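Local coordinates for protein 4'-phospho-dehydrooxetanocin synthase (Bacillus megaterium, PDB 5UL3) that catalyses the oxidative ring contraction of dAMP to an oxetane aldehyde in oxetanocin A biosynthesis, using cobalamin, S-adenosylmethionine and a [4Fe-4S] cluster, at residues M160-T165 against L292-E297; E279-N282 against E286-T289; D497-P502 against Y534-Y539. One frame throughout, in Å; residues are numbered along the deposited sequence. Where two conformers were deposited one is given.

Contact 1. Residues M160-T165 against L292-E297; sequences MQVGTT and LDILGE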
loop_
_atom_site.group_PDB
_atom_site.type_symbol
_atom_site.label_atom_id
_atom_site.label_comp_id
_atom_site.label_asym_id
_atom_site.label_seq_id
_atom_site.Cartn_x
_atom_site.Cartn_y
_atom_site.Cartn_z
ATOM N N MET A 160 -14.097 -7.259 3.905
ATOM C CA MET A 160 -14.037 -8.580 3.277
ATOM C C MET A 160 -12.686 -9.259 3.445
ATOM O O MET A 160 -12.596 -10.470 3.208
ATOM C CB MET A 160 -14.360 -8.474 1.789
ATOM C CG MET A 160 -15.803 -8.081 1.515
ATOM S SD MET A 160 -16.163 -8.148 -0.236
ATOM C CE MET A 160 -16.251 -9.944 -0.475
ATOM N N GLN A 161 -11.639 -8.537 3.863
ATOM C CA GLN A 161 -10.347 -9.191 4.068
ATOM C C GLN A 161 -10.427 -10.288 5.111
ATOM O O GLN A 161 -9.650 -11.248 5.053
ATOM C CB GLN A 161 -9.286 -8.204 4.519
ATOM C CG GLN A 161 -8.801 -7.219 3.495
ATOM C CD GLN A 161 -7.643 -6.427 4.081
ATOM O OE1 GLN A 161 -6.483 -6.696 3.785
ATOM N NE2 GLN A 161 -7.954 -5.498 4.968
ATOM N N VAL A 162 -11.298 -10.146 6.098
ATOM C CA VAL A 162 -11.378 -11.113 7.186
ATOM C C VAL A 162 -12.490 -12.135 6.935
ATOM O O VAL A 162 -12.977 -12.763 7.876
ATOM C CB VAL A 162 -11.531 -10.430 8.560
ATOM C CG1 VAL A 162 -10.298 -9.558 8.875
ATOM C CG2 VAL A 162 -12.821 -9.599 8.648
ATOM N N GLY A 163 -12.906 -12.292 5.681
ATOM C CA GLY A 163 -13.780 -13.368 5.279
ATOM C C GLY A 163 -15.245 -13.031 5.152
ATOM O O GLY A 163 -16.023 -13.903 4.750
ATOM N N THR A 164 -15.656 -11.807 5.474
ATOM C CA THR A 164 -17.062 -11.438 5.359
ATOM C C THR A 164 -17.529 -11.583 3.917
ATOM O O THR A 164 -16.935 -11.011 2.999
ATOM C CB THR A 164 -17.273 -9.996 5.848
ATOM O OG1 THR A 164 -16.623 -9.833 7.118
ATOM C CG2 THR A 164 -18.770 -9.709 6.006
ATOM N N THR A 165 -18.599 -12.351 3.717
ATOM C CA THR A 165 -19.108 -12.632 2.381
ATOM C C THR A 165 -20.088 -11.561 1.914
ATOM O O THR A 165 -20.610 -10.773 2.705
ATOM C CB THR A 165 -19.815 -13.989 2.345
ATOM O OG1 THR A 165 -20.960 -13.936 3.206
ATOM C CG2 THR A 165 -18.877 -15.100 2.810
ATOM N N LEU A 292 -9.828 0.980 14.648
ATOM C CA LEU A 292 -9.249 -0.347 14.873
ATOM C C LEU A 292 -10.308 -1.432 15.080
ATOM O O LEU A 292 -9.977 -2.533 15.555
ATOM C CB LEU A 292 -8.276 -0.302 16.052
ATOM C CG LEU A 292 -7.111 0.679 15.862
ATOM C CD1 LEU A 292 -6.262 0.810 17.121
ATOM C CD2 LEU A 292 -6.237 0.267 14.675
ATOM N N ASP A 293 -11.553 -1.164 14.664
ATOM C CA ASP A 293 -12.665 -2.109 14.817
ATOM C C ASP A 293 -12.334 -3.509 14.293
ATOM O O ASP A 293 -12.777 -4.515 14.863
ATOM C CB ASP A 293 -13.899 -1.609 14.065
ATOM C CG ASP A 293 -14.375 -0.227 14.530
ATOM O OD1 ASP A 293 -13.558 0.573 15.028
ATOM O OD2 ASP A 293 -15.581 0.030 14.378
ATOM N N ILE A 294 -11.611 -3.587 13.173
ATOM C CA ILE A 294 -11.356 -4.864 12.500
ATOM C C ILE A 294 -10.096 -5.546 13.010
ATOM O O ILE A 294 -9.824 -6.697 12.633
ATOM C CB ILE A 294 -11.272 -4.634 10.973
ATOM C CG1 ILE A 294 -12.440 -3.769 10.486
ATOM C CG2 ILE A 294 -11.315 -5.953 10.188
ATOM C CD1 ILE A 294 -13.822 -4.403 10.668
ATOM N N LEU A 295 -9.343 -4.896 13.893
ATOM C CA LEU A 295 -8.005 -5.371 14.224
ATOM C C LEU A 295 -8.039 -6.770 14.846
ATOM O O LEU A 295 -7.218 -7.630 14.493
ATOM C CB LEU A 295 -7.318 -4.375 15.159
ATOM C CG LEU A 295 -5.850 -4.723 15.423
ATOM C CD1 LEU A 295 -5.080 -4.764 14.103
ATOM C CD2 LEU A 295 -5.204 -3.752 16.405
ATOM N N GLY A 296 -8.984 -7.017 15.761
ATOM C CA GLY A 296 -9.097 -8.345 16.365
ATOM C C GLY A 296 -9.240 -9.454 15.339
ATOM O O GLY A 296 -8.571 -10.487 15.429
ATOM N N GLU A 297 -10.083 -9.246 14.330
ATOM C CA GLU A 297 -10.226 -10.250 13.285
ATOM C C GLU A 297 -8.985 -10.316 12.404
ATOM O O GLU A 297 -8.603 -11.398 11.948
ATOM C CB GLU A 297 -11.473 -9.967 12.449
ATOM C CG GLU A 297 -12.766 -10.256 13.207
ATOM C CD GLU A 297 -12.862 -11.721 13.640
ATOM O OE1 GLU A 297 -12.829 -12.604 12.753
ATOM O OE2 GLU A 297 -12.945 -11.989 14.861
HETATM O O HOH W 1 -13.729 -12.663 10.460
#
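Val162 makes all the direct contact that 160-165 has with 292-297, and it makes it with carbon alone. Its CG1 lies 3.8 Å from CB of Glu297 and 4.0 Å from CG2 of Ile294, so one methyl touches both residues. CG2 of Val162 meets the same Glu297 CB at 4.0 Å, which places the base of the glutamate against the whole isopropyl group; the two side chains cross at about a right angle. Val162 and Gln161 belong to the loop that follows strand 154-159 in the cobalamin-housing Rossmann fold, and Gln161 itself belongs to the cobalamin pocket. Ile294 lies in a type I turn from Leu292 to Leu295, and Glu297 is in helix 295-300; Ile294 also packs on Leu157 and Asp159 at the edge strand of the Rossmann sheet. The polar link is made by water. One molecule donates to the backbone O of Val162 at 2.7 Å and to OE1 of Glu297 at 2.5 Å. The glutamate chain bends at chi2 (-60°), which carries its carboxylate away from the valine methyls and to that water. The same OE1 has a long, weak ion pair with Lys300.

Contact 2. Residues E279-N282 against E286-T289; sequences ETVN and EVPT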
loop_
_atom_site.group_PDB
_atom_site.type_symbol
_atom_site.label_atom_id
_atom_site.label_comp_id
_atom_site.label_asym_id
_atom_site.label_seq_id
_atom_site.Cartn_x
_atom_site.Cartn_y
_atom_site.Cartn_z
ATOM N N GLU A 279 -11.332 19.736 -2.226
ATOM C CA GLU A 279 -10.360 20.469 -1.427
ATOM C C GLU A 279 -9.453 19.455 -0.738
ATOM O O GLU A 279 -9.935 18.569 -0.022
ATOM C CB GLU A 279 -11.078 21.357 -0.415
ATOM C CG GLU A 279 -10.182 22.002 0.631
ATOM C CD GLU A 279 -10.964 22.511 1.840
ATOM O OE1 GLU A 279 -12.215 22.535 1.796
ATOM O OE2 GLU A 279 -10.323 22.869 2.845
ATOM N N THR A 280 -8.146 19.561 -0.966
ATOM C CA THR A 280 -7.234 18.590 -0.371
ATOM C C THR A 280 -7.341 18.598 1.154
ATOM O O THR A 280 -7.413 19.656 1.795
ATOM C CB THR A 280 -5.806 18.873 -0.820
ATOM O OG1 THR A 280 -5.747 18.708 -2.243
ATOM C CG2 THR A 280 -4.843 17.877 -0.161
ATOM N N VAL A 281 -7.382 17.398 1.738
ATOM C CA VAL A 281 -7.642 17.278 3.171
ATOM C C VAL A 281 -6.478 17.839 3.984
ATOM O O VAL A 281 -5.303 17.668 3.638
ATOM C CB VAL A 281 -7.921 15.804 3.523
ATOM C CG1 VAL A 281 -7.954 15.599 5.053
ATOM C CG2 VAL A 281 -9.256 15.373 2.911
ATOM N N ASN A 282 -6.803 18.522 5.081
ATOM C CA ASN A 282 -5.786 18.992 6.018
ATOM C C ASN A 282 -5.324 17.788 6.845
ATOM O O ASN A 282 -5.693 17.602 8.010
ATOM C CB ASN A 282 -6.354 20.117 6.877
ATOM C CG ASN A 282 -5.357 20.643 7.871
ATOM O OD1 ASN A 282 -4.161 20.362 7.774
ATOM N ND2 ASN A 282 -5.839 21.426 8.837
ATOM N N GLU A 286 -6.192 16.717 10.898
ATOM C CA GLU A 286 -7.598 16.351 10.956
ATOM C C GLU A 286 -7.844 14.856 10.839
ATOM O O GLU A 286 -8.965 14.423 11.094
ATOM C CB GLU A 286 -8.389 17.079 9.874
ATOM C CG GLU A 286 -8.359 18.598 10.120
ATOM C CD GLU A 286 -9.226 19.379 9.159
ATOM O OE1 GLU A 286 -9.984 18.761 8.392
ATOM O OE2 GLU A 286 -9.138 20.623 9.175
ATOM N N VAL A 287 -6.850 14.066 10.449
ATOM C CA VAL A 287 -7.062 12.637 10.249
ATOM C C VAL A 287 -6.339 11.909 11.382
ATOM O O VAL A 287 -5.095 11.900 11.431
ATOM C CB VAL A 287 -6.582 12.167 8.869
ATOM C CG1 VAL A 287 -6.808 10.677 8.720
ATOM C CG2 VAL A 287 -7.361 12.896 7.769
ATOM N N PRO A 288 -7.073 11.327 12.336
ATOM C CA PRO A 288 -6.423 10.687 13.486
ATOM C C PRO A 288 -6.087 9.233 13.194
ATOM O O PRO A 288 -6.277 8.747 12.076
ATOM C CB PRO A 288 -7.490 10.794 14.587
ATOM C CG PRO A 288 -8.788 10.596 13.800
ATOM C CD PRO A 288 -8.543 11.221 12.408
ATOM N N THR A 289 -5.581 8.538 14.214
ATOM C CA THR A 289 -5.363 7.090 14.196
ATOM C C THR A 289 -6.461 6.365 13.423
ATOM O O THR A 289 -7.639 6.605 13.688
ATOM C CB THR A 289 -5.331 6.568 15.638
ATOM O OG1 THR A 289 -4.384 7.325 16.403
ATOM C CG2 THR A 289 -4.982 5.052 15.673
#
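Asn282 and Glu286 meet twice, once through the backbone and once through their side chains. The firmer link runs from Glu286 N to Asn282 O, 3.1 Å long with an N-H...O angle of 144°; the donor sits almost straight out from the carbonyl. This is the i to i+4 bond of the single short turn, helix 283-286, with Asn282 at the N-cap position, although the asparagine side chain makes no capping bond. Instead its ND2 gives a weak hydrogen bond to Glu286 OE2, at 3.4 Å, and the amide and carboxylate planes stand 62° apart. With CG of Glu286 beside its backbone N (chi1 -64°) and the chain extended beyond it, the carboxylate reaches back toward Asn282, where its OE2 also comes 3.6 Å from Asn282 CB. Beside this polar pair, Val281 CG1 touches Val287 CG2 at 3.9 Å, the two valines crossing at about a right angle and bringing together the chain just before and just after the turn.

In the second shell, Tyr243 ties the two ends, its OH hydrogen-bonded to both Glu286 OE1 and Asn282 N, while Asn282 ND2 has a further partner in Glu285 OE1 and Val281 N is held by Glu240 OE1. Both valines also pack on Glu242, which binds cobalamin. The turn thus lies against helix 242-252, following strand 273-275, the antiparallel edge strand of the sheet that carries the Rossmann fold, while Val287 reaches Thr142 on helix 138-149.

Contact 3. Residues D497-P502 against Y534-Y539; sequences DALMKP and YTIVSY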
loop_
_atom_site.group_PDB
_atom_site.type_symbol
_atom_site.label_atom_id
_atom_site.label_comp_id
_atom_site.label_asym_id
_atom_site.label_seq_id
_atom_site.Cartn_x
_atom_site.Cartn_y
_atom_site.Cartn_z
ATOM N N ASP A 497 29.134 -4.265 -7.026
ATOM C CA ASP A 497 29.689 -3.207 -6.191
ATOM C C ASP A 497 28.612 -2.287 -5.634
ATOM O O ASP A 497 28.907 -1.148 -5.258
ATOM C CB ASP A 497 30.725 -2.403 -6.973
ATOM C CG ASP A 497 30.128 -1.692 -8.164
ATOM O OD1 ASP A 497 29.072 -2.137 -8.661
ATOM O OD2 ASP A 497 30.722 -0.689 -8.612
ATOM N N ALA A 498 27.371 -2.759 -5.566
ATOM C CA ALA A 498 26.266 -1.966 -5.048
ATOM C C ALA A 498 25.824 -2.422 -3.667
ATOM O O ALA A 498 25.687 -1.605 -2.758
ATOM C CB ALA A 498 25.073 -2.023 -6.019
ATOM N N LEU A 499 25.625 -3.720 -3.465
ATOM C CA LEU A 499 25.071 -4.189 -2.199
ATOM C C LEU A 499 26.186 -4.363 -1.172
ATOM O O LEU A 499 27.121 -5.146 -1.382
ATOM C CB LEU A 499 24.297 -5.492 -2.410
ATOM C CG LEU A 499 23.203 -5.413 -3.487
ATOM C CD1 LEU A 499 22.508 -6.759 -3.679
ATOM C CD2 LEU A 499 22.181 -4.319 -3.147
ATOM N N MET A 500 26.086 -3.625 -0.070
ATOM C CA MET A 500 27.075 -3.638 0.998
ATOM C C MET A 500 26.565 -4.444 2.182
ATOM O O MET A 500 25.366 -4.461 2.480
ATOM C CB MET A 500 27.404 -2.222 1.476
ATOM C CG MET A 500 27.978 -1.301 0.416
ATOM S SD MET A 500 29.641 -1.778 -0.111
ATOM C CE MET A 500 29.273 -2.335 -1.755
ATOM N N LYS A 501 27.496 -5.105 2.867
ATOM C CA LYS A 501 27.194 -5.662 4.167
ATOM C C LYS A 501 26.923 -4.526 5.140
ATOM O O LYS A 501 27.362 -3.397 4.915
ATOM C CB LYS A 501 28.363 -6.492 4.689
ATOM C CG LYS A 501 28.704 -7.710 3.872
ATOM C CD LYS A 501 29.970 -8.357 4.428
ATOM C CE LYS A 501 30.187 -9.747 3.855
ATOM N NZ LYS A 501 31.481 -10.329 4.301
ATOM N N PRO A 502 26.205 -4.796 6.233
ATOM C CA PRO A 502 26.091 -3.789 7.297
ATOM C C PRO A 502 27.473 -3.408 7.791
ATOM O O PRO A 502 28.268 -4.262 8.184
ATOM C CB PRO A 502 25.275 -4.506 8.386
ATOM C CG PRO A 502 24.497 -5.548 7.640
ATOM C CD PRO A 502 25.398 -5.997 6.518
ATOM N N TYR A 534 20.461 -7.867 -9.096
ATOM C CA TYR A 534 19.210 -8.560 -9.401
ATOM C C TYR A 534 18.713 -9.403 -8.233
ATOM O O TYR A 534 17.521 -9.725 -8.193
ATOM C CB TYR A 534 19.326 -9.426 -10.666
ATOM C CG TYR A 534 20.304 -10.586 -10.626
ATOM C CD1 TYR A 534 20.034 -11.742 -9.893
ATOM C CD2 TYR A 534 21.466 -10.556 -11.395
ATOM C CE1 TYR A 534 20.934 -12.823 -9.883
ATOM C CE2 TYR A 534 22.369 -11.641 -11.398
ATOM C CZ TYR A 534 22.099 -12.756 -10.633
ATOM O OH TYR A 534 22.998 -13.810 -10.632
ATOM N N THR A 535 19.572 -9.721 -7.257
ATOM C CA THR A 535 19.109 -10.502 -6.112
ATOM C C THR A 535 18.077 -9.761 -5.260
ATOM O O THR A 535 17.360 -10.410 -4.499
ATOM C CB THR A 535 20.297 -10.945 -5.226
ATOM O OG1 THR A 535 20.998 -9.802 -4.697
ATOM C CG2 THR A 535 21.277 -11.826 -6.011
ATOM N N ILE A 536 17.957 -8.435 -5.365
ATOM C CA ILE A 536 16.966 -7.709 -4.571
ATOM C C ILE A 536 15.821 -7.148 -5.425
ATOM O O ILE A 536 15.021 -6.336 -4.930
ATOM C CB ILE A 536 17.622 -6.605 -3.723
ATOM C CG1 ILE A 536 18.297 -5.564 -4.623
ATOM C CG2 ILE A 536 18.637 -7.205 -2.753
ATOM C CD1 ILE A 536 18.591 -4.256 -3.907
ATOM N N VAL A 537 15.701 -7.585 -6.681
ATOM C CA VAL A 537 14.605 -7.153 -7.537
ATOM C C VAL A 537 13.316 -7.793 -7.055
ATOM O O VAL A 537 13.264 -9.003 -6.822
ATOM C CB VAL A 537 14.891 -7.510 -9.005
ATOM C CG1 VAL A 537 13.618 -7.399 -9.841
ATOM C CG2 VAL A 537 15.969 -6.583 -9.562
ATOM N N SER A 538 12.275 -6.971 -6.897
ATOM C CA SER A 538 11.002 -7.445 -6.365
ATOM C C SER A 538 10.335 -8.442 -7.304
ATOM O O SER A 538 9.786 -9.457 -6.857
ATOM C CB SER A 538 10.080 -6.251 -6.105
ATOM O OG SER A 538 8.791 -6.671 -5.703
ATOM N N TYR A 539 10.373 -8.174 -8.608
ATOM C CA TYR A 539 9.703 -9.011 -9.599
ATOM C C TYR A 539 10.601 -9.073 -10.821
ATOM O O TYR A 539 10.820 -8.051 -11.484
ATOM C CB TYR A 539 8.327 -8.454 -9.960
ATOM C CG TYR A 539 7.491 -9.356 -10.845
ATOM C CD1 TYR A 539 7.702 -9.406 -12.222
ATOM C CD2 TYR A 539 6.480 -10.137 -10.311
ATOM C CE1 TYR A 539 6.940 -10.209 -13.033
ATOM C CE2 TYR A 539 5.706 -10.955 -11.123
ATOM C CZ TYR A 539 5.939 -10.982 -12.482
ATOM O OH TYR A 539 5.173 -11.785 -13.295
#
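Thr535 and Ile536 present adjoining surfaces to Leu499, the one residue of 497-502 that touches 534-539. Just before them, Tyr534 turns the other way: its ring stacks with His638 and packs on helix 620-648, part of the C-terminal helical region. The backbone here is a short 3-10 segment, and Tyr534 O accepts a bond from Val537 N, 3.2 Å long, that closes the turn carrying the two contact residues.

Thr535 comes first, with its OG1 3.5 Å from CD1 of Leu499. The hydroxyl is already engaged with the backbone O of Pro532, so its meeting with the leucine methyl is plain van der Waals contact. Ile536 then supplies two methyls. Its CD1 lies 3.7 Å from Leu499 CD2, while CG2 stands 4.0 Å from Leu499 CD1, so each branch of the leucine meets a different methyl of the isoleucine. A chi1 of 62° swings CG1 of Ile536 between its own backbone N and carbonyl carbon, and the extended chi2 sends CD1 on to the leucine. Leucine and isoleucine run alongside each other, pointing opposite ways. Ile536 also packs on Leu469 and Ile471, and backbone hydrogen bonds between Ile471 and both Ile536 and Ser538 lay this part of the chain beside strand 470-473, the last strand of the partial barrel of the AdoMet radical domain.

With no hydrogen bond or charge pair across it, the contact is held by methyl packing around the buried Leu499, which sets no precise direction.

How the contacts relate
From the N terminus the chain makes the N-terminal domain, then the first Rossmann strands, to 160-165, the earlier half of contact 1. The next 126 residues, with most of the cobalamin-binding sheet, form the loop that contact 1 closes at 292-297. Contact 2 falls within that loop, closing a single turn between 279-282 and 286-289; its centre is 24 Å from that of contact 1. The chain then builds the partial radical SAM barrel, and contact 3 follows in series, joining 497-502 to 534-539 around helices 510-519 and 521-527. Contact 1 ties the Rossmann fold to the chain entering the radical SAM domain, contact 2 closes a turn beside that fold, and contact 3, across the chain's centre from both, lies at the barrel's far end.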